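Local coordinates for ancylostoma secreted protein 1 (Necator americanus, PDB 3NT8), which is a secreted two-CAP-domain protein of hookworm larvae, probably associated with their transition to parasitism, at residues C27-I32 and Q81-I86. Numbering follows the deposited sequence.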
ATOM      1  N   CYS A  27      10.947   9.699  25.073  1.00 27.76           N
ATOM      2  CA  CYS A  27      10.112  10.800  24.579  1.00 26.95           C
ATOM      3  C   CYS A  27      10.034  11.933  25.586  1.00 26.33           C
ATOM      4  O   CYS A  27       9.957  11.714  26.794  1.00 26.88           O
ATOM      5  CB  CYS A  27       8.709  10.342  24.152  1.00 25.98           C
ATOM      6  SG  CYS A  27       8.639   8.852  23.030  1.00 29.13           S
ATOM      7  N   SER A  28      10.045  13.150  25.072  1.00 25.52           N
ATOM      8  CA  SER A  28      10.006  14.322  25.928  1.00 25.79           C
ATOM      9  C   SER A  28       8.582  14.651  26.351  1.00 24.81           C
ATOM     10  O   SER A  28       8.375  15.334  27.321  1.00 23.53           O
ATOM     11  CB  SER A  28      10.681  15.543  25.281  1.00 25.95           C
ATOM     12  OG  SER A  28      10.216  15.864  23.952  1.00 27.12           O
ATOM     13  N   ASN A  29       7.592  14.111  25.658  1.00 24.63           N
ATOM     14  CA  ASN A  29       6.230  14.586  25.907  1.00 23.57           C
ATOM     15  C   ASN A  29       5.825  14.226  27.340  1.00 22.74           C
ATOM     16  O   ASN A  29       5.952  13.061  27.740  1.00 22.95           O
ATOM     17  CB  ASN A  29       5.256  14.071  24.827  1.00 22.36           C
ATOM     18  CG  ASN A  29       3.815  14.378  25.136  1.00 21.76           C
ATOM     19  OD1 ASN A  29       3.461  15.484  25.511  1.00 18.88           O
ATOM     20  ND2 ASN A  29       2.951  13.367  24.973  1.00 25.39           N
ATOM     21  N   SER A  30       5.421  15.240  28.126  1.00 22.17           N
ATOM     22  CA  SER A  30       4.853  15.019  29.472  1.00 21.83           C
ATOM     23  C   SER A  30       3.287  14.772  29.472  1.00 20.29           C
ATOM     24  O   SER A  30       2.688  14.632  30.527  1.00 20.06           O
ATOM     25  CB  SER A  30       5.238  16.193  30.409  1.00 21.78           C
ATOM     26  OG  SER A  30       4.612  17.399  29.981  1.00 26.55           O
ATOM     27  N   GLY A  31       2.657  14.790  28.291  1.00 18.37           N
ATOM     28  CA  GLY A  31       1.196  14.606  28.111  1.00 17.89           C
ATOM     29  C   GLY A  31       0.777  13.188  28.525  1.00 17.54           C
ATOM     30  O   GLY A  31      -0.315  12.960  29.104  1.00 17.50           O
ATOM     31  N   ILE A  32       1.649  12.217  28.262  1.00 14.41           N
ATOM     32  CA  ILE A  32       1.344  10.850  28.721  1.00 15.17           C
ATOM     33  C   ILE A  32       2.572  10.309  29.440  1.00 15.60           C
ATOM     34  O   ILE A  32       3.646  10.933  29.324  1.00 14.11           O
ATOM     35  CB  ILE A  32       0.852   9.958  27.585  1.00 13.94           C
ATOM     36  CG1 ILE A  32       1.872   9.904  26.423  1.00 12.17           C
ATOM     37  CG2 ILE A  32      -0.507  10.527  27.054  1.00 13.81           C
ATOM     38  CD1 ILE A  32       1.530   8.744  25.350  1.00 10.54           C
ATOM     39  N   GLN A  81       3.557  14.992  17.625  1.00 18.69           N
ATOM     40  CA  GLN A  81       2.711  15.675  16.674  1.00 21.14           C
ATOM     41  C   GLN A  81       1.225  15.456  16.957  1.00 19.86           C
ATOM     42  O   GLN A  81       0.458  16.387  16.910  1.00 21.81           O
ATOM     43  CB  GLN A  81       3.080  15.278  15.230  1.00 21.56           C
ATOM     44  CG  GLN A  81       2.471  16.211  14.228  1.00 29.20           C
ATOM     45  CD  GLN A  81       3.067  16.091  12.828  1.00 33.25           C
ATOM     46  OE1 GLN A  81       3.950  15.245  12.564  1.00 36.02           O
ATOM     47  NE2 GLN A  81       2.589  16.954  11.925  1.00 32.21           N
ATOM     48  N   LEU A  82       0.847  14.224  17.264  1.00 18.84           N
ATOM     49  CA  LEU A  82      -0.517  13.911  17.561  1.00 18.35           C
ATOM     50  C   LEU A  82      -0.961  14.610  18.874  1.00 19.05           C
ATOM     51  O   LEU A  82      -2.104  15.106  18.983  1.00 17.61           O
ATOM     52  CB  LEU A  82      -0.694  12.399  17.655  1.00 18.63           C
ATOM     53  CG  LEU A  82      -2.020  11.887  18.180  1.00 15.28           C
ATOM     54  CD1 LEU A  82      -3.068  12.321  17.215  1.00 21.97           C
ATOM     55  CD2 LEU A  82      -2.018  10.393  18.280  1.00 19.40           C
ATOM     56  N   GLN A  83      -0.047  14.649  19.839  1.00 19.63           N
ATOM     57  CA  GLN A  83      -0.356  15.301  21.107  1.00 21.19           C
ATOM     58  C   GLN A  83      -0.683  16.795  20.904  1.00 21.48           C
ATOM     59  O   GLN A  83      -1.614  17.311  21.524  1.00 23.71           O
ATOM     60  CB  GLN A  83       0.773  15.099  22.110  1.00 21.22           C
ATOM     61  CG  GLN A  83       0.498  15.784  23.451  1.00 20.57           C
ATOM     62  CD  GLN A  83      -0.312  14.897  24.361  1.00 19.68           C
ATOM     63  OE1 GLN A  83       0.215  13.947  24.863  1.00 21.09           O
ATOM     64  NE2 GLN A  83      -1.584  15.203  24.561  1.00 19.24           N
ATOM     65  N   ASP A  84       0.087  17.458  20.043  1.00 22.03           N
ATOM     66  CA  ASP A  84      -0.100  18.874  19.722  1.00 24.03           C
ATOM     67  C   ASP A  84      -1.439  19.139  19.032  1.00 24.18           C
ATOM     68  O   ASP A  84      -1.971  20.241  19.096  1.00 24.99           O
ATOM     69  CB  ASP A  84       1.057  19.404  18.856  1.00 24.12           C
ATOM     70  CG  ASP A  84       2.349  19.438  19.594  1.00 26.10           C
ATOM     71  OD1 ASP A  84       2.327  19.637  20.824  1.00 30.69           O
ATOM     72  OD2 ASP A  84       3.410  19.289  18.955  1.00 29.76           O
ATOM     73  N   ALA A  85      -2.010  18.107  18.411  1.00 25.67           N
ATOM     74  CA  ALA A  85      -3.195  18.304  17.588  1.00 25.66           C
ATOM     75  C   ALA A  85      -4.484  18.121  18.338  1.00 26.14           C
ATOM     76  O   ALA A  85      -5.542  18.560  17.885  1.00 26.18           O
ATOM     77  CB  ALA A  85      -3.152  17.436  16.362  1.00 25.99           C
ATOM     78  N   ILE A  86      -4.392  17.479  19.496  1.00 26.09           N
ATOM     79  CA  ILE A  86      -5.574  17.149  20.272  1.00 26.16           C
ATOM     80  C   ILE A  86      -5.718  17.996  21.547  1.00 26.97           C
ATOM     81  O   ILE A  86      -6.472  17.636  22.454  1.00 26.61           O
ATOM     82  CB  ILE A  86      -5.654  15.603  20.573  1.00 25.78           C
ATOM     83  CG1 ILE A  86      -4.479  15.137  21.472  1.00 24.77           C
ATOM     84  CG2 ILE A  86      -5.598  14.816  19.255  1.00 25.74           C
ATOM     85  CD1 ILE A  86      -4.670  13.746  22.062  1.00 22.07           C
TER
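N29 and Q83 meet amide to amide, and theirs is the one hydrogen bond between 27-32 and 81-86. N29 ND2 donates a hydrogen bond to Q83 OE1 at 2.8 Å, with an N-H...O angle of 159°. The donor lies in the carbonyl plane of Q83, on a lone pair of OE1. OE1 in turn lies close to the amide plane of N29. The two planes are still 51° apart, and the side chains cross at about a right angle. In Q83, CG is anti to the backbone N (chi1 179°), the chain bends at chi2, and the amide rotation (chi3) then turns OE1 to N29.

The other end of the N29 amide shapes its own loop. N29 OD1 accepts from the backbone N of G31 at 3.0 Å, which makes an Asx turn. This donor sits above the carbonyl plane, not on a lone pair.

Van der Waals contacts are few. Q83 CG lies 3.6 Å from N29 OD1, and G31 CA lies 3.5 Å from Q83 OE1. I32 CG2 is looser, 4.1 Å from Q83 OE1.

N29 ND2 also hydrogen-bonds to E79 OE2, and Q83 NE2 hydrogen-bonds to the backbone O of Y164 on strand 159-167. The disulfide C27-C76 ties the same loop to the start of helix 76-85.

The contact is thus mainly polar: Q83 bridges the N-terminal loop and the central sheet of the first CAP domain, and bonds at both ends fix the rotation of its amide.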